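Local structure of PhnB protein (Bacillus cereus, 3OMS) at residues M25-Y28 with T29-F32; T88-T91 with E92-D96; L109-L112 with G113-F117. The protein is of unproven function, a glyoxalase-clan protein of the PhnB-like family named as a putative 3-demethylubiquinone-9 3-methyltransferase. One frame throughout, in Å; residues are numbered along the deposited sequence.

How the interactions relate
Following the chain from the N terminus, interaction 1 comes first, where helix 21-29 runs out and the chain turns towards strand 37-42. Interaction 2 lies about 16 Å away between centres and closes the turn from strand 83-89 into helix 92-103. Interaction 3 begins on the next strand, 107-111, and closes the bend into 114-115. The three are in series; none nests within or crosses another. Interactions 2 and 3 touch, through Ile95 and Asp96 against Leu112, and both reach the same four-stranded sheet, through strands 83-89 and 107-111. Interaction 1 touches neither, but Leu31 and Phe32 pack on helix 92-103, bringing the end of helix 21-29 against it.

Interaction 1 (M25-Y28 with T29-F32); sequences MNFY and TSLF
The hydroxyls of Thr29 and Ser30 are folded back onto Met25 O and Phe27 O by their first torsions: Thr29 OG1 (chi1 56°) and Ser30 OG (chi1 81°) each stand between their own backbone N and carbonyl carbon. Thr29 OG1 lies 2.9 Å from Met25 O and donates to it, while Thr29 N gives the same oxygen a nearly straight helical bond of 3.0 Å. The two donors arrive from opposite faces of the carbonyl plane, so Met25 O is gripped twice. Phe27 O is also held twice: Ser30 OG comes to it in the carbonyl plane, on a lone pair, at 2.6 Å, whereas Ser30 N approaches from above that plane at 3.1 Å. Ser30 N gives its better bond here and keeps a weak one to Asn26 O. Leu31 N turns to Tyr28 O at 3.1 Å, three residues back, so the winding tightens as the helix ends. Among the apolar groups flanking this turn, Leu31 CD2 lies 4.1 Å from Phe27 CE1, the two side chains crossing obliquely, while CD1 of the same leucine stands over a face of Phe27 and at the edge of Tyr28. Beyond the segments, Lys127 makes a cation-pi contact with Phe27, and the hydroxyl of Tyr28 is hydrogen-bonded to Asp126. Leu31 and Phe32 pack on helix 92-103, and Met25 and Thr29 on strand 54-61. The change from i to i-4 towards i to i-3 bonding is characteristic of a tightening helix C-terminus, here at the end of helix 21-29 in a protein of the glyoxalase clan.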
# COMPACT_ATOMS: atom_id res chain seq x y z
N MSE A 25 -6.54 -10.69 -7.99
CA MSE A 25 -7.67 -9.79 -8.07
C MSE A 25 -9.01 -10.49 -7.96
O MSE A 25 -9.92 -10.05 -7.25
CB MSE A 25 -7.60 -9.05 -9.41
CG MSE A 25 -8.48 -7.93 -9.58
SE MSE A 25 -7.71 -6.84 -11.09
CE MSE A 25 -7.72 -8.27 -12.46
N ASN A 26 -9.15 -11.59 -8.69
CA ASN A 26 -10.38 -12.38 -8.58
C ASN A 26 -10.61 -12.86 -7.14
O ASN A 26 -11.74 -12.84 -6.63
CB ASN A 26 -10.38 -13.54 -9.61
CG ASN A 26 -10.79 -13.04 -11.02
OD1 ASN A 26 -11.94 -12.73 -11.24
ND2 ASN A 26 -9.87 -12.94 -11.91
N PHE A 27 -9.53 -13.23 -6.46
CA PHE A 27 -9.61 -13.66 -5.05
C PHE A 27 -10.01 -12.51 -4.17
O PHE A 27 -10.99 -12.63 -3.42
CB PHE A 27 -8.25 -14.22 -4.62
CG PHE A 27 -8.18 -14.62 -3.16
CD1 PHE A 27 -9.11 -15.50 -2.61
CD2 PHE A 27 -7.14 -14.17 -2.37
CE1 PHE A 27 -9.00 -15.91 -1.27
CE2 PHE A 27 -7.02 -14.57 -1.05
CZ PHE A 27 -7.94 -15.43 -0.50
N TYR A 28 -9.35 -11.36 -4.30
CA TYR A 28 -9.61 -10.23 -3.39
C TYR A 28 -11.02 -9.67 -3.54
O TYR A 28 -11.70 -9.37 -2.57
CB TYR A 28 -8.61 -9.10 -3.61
CG TYR A 28 -7.17 -9.48 -3.31
CD1 TYR A 28 -6.83 -10.50 -2.38
CD2 TYR A 28 -6.14 -8.80 -3.92
CE1 TYR A 28 -5.52 -10.80 -2.14
CE2 TYR A 28 -4.85 -9.11 -3.72
CZ TYR A 28 -4.52 -10.10 -2.81
OH TYR A 28 -3.19 -10.31 -2.62
N THR A 29 -11.47 -9.55 -4.78
CA THR A 29 -12.78 -8.98 -5.00
C THR A 29 -13.90 -9.92 -4.50
O THR A 29 -15.02 -9.49 -4.34
CB THR A 29 -13.04 -8.62 -6.46
OG1 THR A 29 -12.84 -9.76 -7.27
CG2 THR A 29 -12.12 -7.50 -6.96
N SER A 30 -13.59 -11.19 -4.23
CA SER A 30 -14.58 -12.10 -3.63
C SER A 30 -14.75 -11.98 -2.10
O SER A 30 -15.69 -12.57 -1.52
CB SER A 30 -14.20 -13.55 -3.96
OG SER A 30 -13.18 -14.06 -3.08
N LEU A 31 -13.89 -11.21 -1.44
CA LEU A 31 -13.79 -11.20 0.01
C LEU A 31 -14.59 -10.10 0.66
O LEU A 31 -14.87 -10.17 1.85
CB LEU A 31 -12.33 -11.01 0.44
CG LEU A 31 -11.35 -12.09 -0.01
CD1 LEU A 31 -9.96 -11.72 0.51
CD2 LEU A 31 -11.78 -13.45 0.49
N PHE A 32 -14.91 -9.06 -0.11
CA PHE A 32 -15.56 -7.89 0.44
C PHE A 32 -16.76 -7.50 -0.41
O PHE A 32 -16.80 -7.73 -1.63
CB PHE A 32 -14.58 -6.69 0.49
CG PHE A 32 -13.30 -6.98 1.20
CD1 PHE A 32 -13.26 -7.04 2.59
CD2 PHE A 32 -12.12 -7.20 0.51
CE1 PHE A 32 -12.07 -7.35 3.26
CE2 PHE A 32 -10.94 -7.51 1.17
CZ PHE A 32 -10.91 -7.57 2.53

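Interaction 2 (T88-T91 with E92-D96); sequences TCET and EEEID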
# COMPACT_ATOMS: atom_id res chain seq x y z
N THR A 88 -10.89 -2.93 8.42
CA THR A 88 -11.75 -2.83 9.59
C THR A 88 -13.09 -3.51 9.21
O THR A 88 -13.67 -3.21 8.20
CB THR A 88 -11.90 -1.39 10.08
OG1 THR A 88 -12.72 -0.67 9.16
CG2 THR A 88 -10.52 -0.72 10.22
N CYS A 89 -13.47 -4.50 10.00
CA CYS A 89 -14.60 -5.38 9.72
C CYS A 89 -15.70 -4.94 10.68
O CYS A 89 -15.40 -4.50 11.81
CB CYS A 89 -14.18 -6.85 9.95
SG CYS A 89 -12.73 -7.49 8.97
N GLU A 90 -16.96 -5.04 10.26
CA GLU A 90 -18.14 -4.63 11.05
C GLU A 90 -18.57 -5.69 12.06
O GLU A 90 -19.11 -5.39 13.16
CB GLU A 90 -19.35 -4.39 10.13
CG GLU A 90 -19.29 -3.14 9.23
CD GLU A 90 -18.27 -3.25 8.11
OE1 GLU A 90 -18.52 -4.02 7.16
OE2 GLU A 90 -17.23 -2.56 8.18
N THR A 91 -18.39 -6.96 11.67
CA THR A 91 -18.83 -8.10 12.49
C THR A 91 -17.77 -9.18 12.65
O THR A 91 -16.85 -9.31 11.80
CB THR A 91 -20.05 -8.79 11.90
OG1 THR A 91 -19.72 -9.31 10.61
CG2 THR A 91 -21.26 -7.82 11.79
N GLU A 92 -17.90 -9.89 13.76
CA GLU A 92 -17.12 -11.08 14.08
C GLU A 92 -17.17 -12.09 12.95
O GLU A 92 -16.14 -12.63 12.55
CB GLU A 92 -17.64 -11.73 15.36
CG GLU A 92 -16.88 -11.31 16.62
CD GLU A 92 -15.78 -12.30 16.98
OE1 GLU A 92 -14.97 -12.67 16.09
OE2 GLU A 92 -15.73 -12.73 18.16
N GLU A 93 -18.36 -12.32 12.41
CA GLU A 93 -18.49 -13.24 11.29
C GLU A 93 -17.64 -12.81 10.12
O GLU A 93 -16.97 -13.64 9.50
CB GLU A 93 -19.94 -13.34 10.85
CG GLU A 93 -20.14 -14.05 9.51
CD GLU A 93 -21.59 -14.47 9.26
OE1 GLU A 93 -22.37 -14.62 10.23
OE2 GLU A 93 -21.95 -14.66 8.07
N GLU A 94 -17.67 -11.51 9.79
CA GLU A 94 -16.92 -11.05 8.65
C GLU A 94 -15.42 -11.24 8.90
O GLU A 94 -14.72 -11.69 8.01
CB GLU A 94 -17.22 -9.58 8.35
CG GLU A 94 -16.32 -8.97 7.28
CD GLU A 94 -16.36 -7.42 7.23
OE1 GLU A 94 -17.07 -6.76 8.03
OE2 GLU A 94 -15.61 -6.88 6.43
N ILE A 95 -14.93 -10.86 10.07
CA ILE A 95 -13.48 -10.92 10.31
C ILE A 95 -13.01 -12.38 10.31
O ILE A 95 -11.97 -12.71 9.71
CB ILE A 95 -13.01 -10.12 11.59
CG1 ILE A 95 -11.46 -10.09 11.61
CG2 ILE A 95 -13.56 -10.75 12.92
CD1 ILE A 95 -10.81 -9.04 12.58
N ASP A 96 -13.81 -13.26 10.92
CA ASP A 96 -13.51 -14.70 10.96
C ASP A 96 -13.41 -15.28 9.56
O ASP A 96 -12.45 -16.00 9.24
CB ASP A 96 -14.58 -15.48 11.76
CG ASP A 96 -14.48 -15.24 13.25
OD1 ASP A 96 -13.45 -14.74 13.77
OD2 ASP A 96 -15.48 -15.55 13.95
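Glu94 reaches back along the turn to Cys89, Glu90 and Thr91, and nearly every atom of its side chain meets one of them. CB rests 3.4 Å from Thr91 OG1, beside the cap of its own backbone. With CG anti to the backbone N (chi1 172°) and the chain extended beyond it, CG passes Cys89 CB and carries the carboxylate to the end of the strand. CD settles 3.5 Å from Cys89 CB. OE1 then accepts Glu90 N at 2.8 Å, met on the syn side but 33° out of the carboxylate plane. This oxygen also lies 3.2 Å from Glu90 OE1, an approach of like charges with the carboxylate planes 50° apart. Lys10 of the second subunit bridges both acids, reaching Glu90 OE1 and Glu94 OE2, and probably offsets their repulsion. Thr91 fills the N-cap position: its OG1 accepts Glu94 N at 3.1 Å, and its carbonyl O takes Ile95 N at 3.0 Å in a helical i to i-4 bond. Thr91 N is buried without a partner in the model. Side-chain cap and backbone bond together fix the start of the helix, while the Glu94 carboxylate ties it back to the strand. Inside the turn, SG of the buried Cys89 lies 3.7 Å from Ile95 CB. Outside it, Lys120 forms salt bridges with Glu92 and Asp96. Cys89 pairs through its backbone with strand 131-136, and Ile95 packs on Leu134 of the same strand; the contact thus joins helix 92-103 to strand 83-89, outermost in this chain, whose Thr88 is hydrogen-bonded through its backbone to the second subunit.

Interaction 3 (L109-L112 with G113-F117); sequences LMPL and GSYPF. With EDO (1,2-ethanediol), chain B.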
# COMPACT_ATOMS: atom_id res chain seq x y z
N LEU A 109 1.31 -13.85 10.96
CA LEU A 109 2.24 -13.01 11.69
C LEU A 109 1.76 -12.84 13.15
O LEU A 109 2.55 -12.95 14.09
CB LEU A 109 2.39 -11.68 10.97
CG LEU A 109 2.90 -11.78 9.53
CD1 LEU A 109 3.14 -10.39 8.89
CD2 LEU A 109 4.22 -12.61 9.60
N MSE A 110 0.46 -12.53 13.29
CA MSE A 110 -0.24 -12.54 14.57
C MSE A 110 -1.59 -13.22 14.38
O MSE A 110 -2.44 -12.77 13.57
CB MSE A 110 -0.43 -11.10 15.11
CG MSE A 110 0.92 -10.45 15.36
SE MSE A 110 0.73 -8.57 15.93
CE MSE A 110 0.11 -8.93 17.71
N PRO A 111 -1.80 -14.33 15.10
CA PRO A 111 -3.02 -15.07 14.90
C PRO A 111 -4.24 -14.26 15.31
O PRO A 111 -4.14 -13.39 16.19
CB PRO A 111 -2.84 -16.27 15.82
CG PRO A 111 -1.94 -15.83 16.87
CD PRO A 111 -0.97 -14.94 16.16
N LEU A 112 -5.38 -14.57 14.69
CA LEU A 112 -6.62 -13.84 14.91
C LEU A 112 -7.15 -14.14 16.29
O LEU A 112 -7.45 -15.32 16.64
CB LEU A 112 -7.65 -14.21 13.87
CG LEU A 112 -8.99 -13.46 14.02
CD1 LEU A 112 -8.76 -11.98 13.87
CD2 LEU A 112 -10.04 -13.97 13.02
N GLY A 113 -7.30 -13.09 17.10
CA GLY A 113 -7.81 -13.27 18.44
C GLY A 113 -7.83 -11.98 19.22
O GLY A 113 -7.74 -10.90 18.63
N SER A 114 -7.92 -12.12 20.55
CA SER A 114 -7.96 -10.96 21.43
C SER A 114 -6.55 -10.52 21.82
O SER A 114 -5.65 -11.36 22.07
CB SER A 114 -8.79 -11.25 22.68
OG SER A 114 -10.17 -11.35 22.34
N TYR A 115 -6.36 -9.20 21.87
CA TYR A 115 -5.09 -8.63 22.28
C TYR A 115 -5.34 -7.45 23.23
O TYR A 115 -6.47 -6.94 23.28
CB TYR A 115 -4.32 -8.18 21.06
CG TYR A 115 -3.78 -9.30 20.20
CD1 TYR A 115 -2.54 -9.86 20.45
CD2 TYR A 115 -4.50 -9.78 19.13
CE1 TYR A 115 -2.02 -10.88 19.63
CE2 TYR A 115 -4.02 -10.80 18.32
CZ TYR A 115 -2.79 -11.36 18.58
OH TYR A 115 -2.33 -12.35 17.74
N PRO A 116 -4.31 -7.00 23.97
CA PRO A 116 -4.61 -5.84 24.84
C PRO A 116 -5.17 -4.64 24.04
O PRO A 116 -6.14 -4.00 24.47
CB PRO A 116 -3.27 -5.53 25.50
CG PRO A 116 -2.54 -6.91 25.48
CD PRO A 116 -2.93 -7.49 24.14
N PHE A 117 -4.62 -4.42 22.84
CA PHE A 117 -5.00 -3.28 22.00
C PHE A 117 -6.30 -3.46 21.19
O PHE A 117 -6.74 -2.51 20.54
CB PHE A 117 -3.83 -2.88 21.07
CG PHE A 117 -3.22 -4.05 20.28
CD1 PHE A 117 -3.67 -4.35 18.99
CD2 PHE A 117 -2.19 -4.82 20.84
CE1 PHE A 117 -3.11 -5.42 18.27
CE2 PHE A 117 -1.64 -5.90 20.13
CZ PHE A 117 -2.09 -6.18 18.84
C1 EDO B . -2.84 -14.05 20.86
O1 EDO B . -2.49 -15.03 21.85
C2 EDO B . -4.26 -14.27 20.33
O2 EDO B . -5.26 -13.99 21.34
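Tyr115 folds back over the bend to meet Pro111 and Met110, and here the contact is tight. Its hydroxyl donates to Pro111 O at 2.6 Å, in the carbonyl plane and on a lone pair, while that oxygen lies at the edge of the tyrosine ring, in its plane. The same OH is 3.3 Å from Pro111 CD, with the two side chains crossing at about a right angle. This one short bond ties the far end of the phenol to the backbone before the corner, with the proline ring packed beside it. Met110, present as selenomethionine, closes the other flank: a bend at chi3 (74°) swings its CE to 3.5 Å from Tyr115 CE1, approaching the ring obliquely. The methyl also reaches the edge of Phe117, at CZ, 3.7 Å away, while Tyr115 CB lies over a face of that ring. On the solvent side, the face of Tyr115 turned from Met110 CE is met by a 1,2-ethanediol, probably from the crystallisation liquor, hydrogen-bonded through O2 to Ser114 O, consistent with a surface contact. Phe117 meets Phe121 edge to face. Leu109 and Met110 both face Trp123 in a classic beta bulge. The contact follows strand 107-111, outermost of its sheet within this chain and next to 121-125, with Leu112 packed against Ile95, Asp96 and Phe99 of helix 92-103.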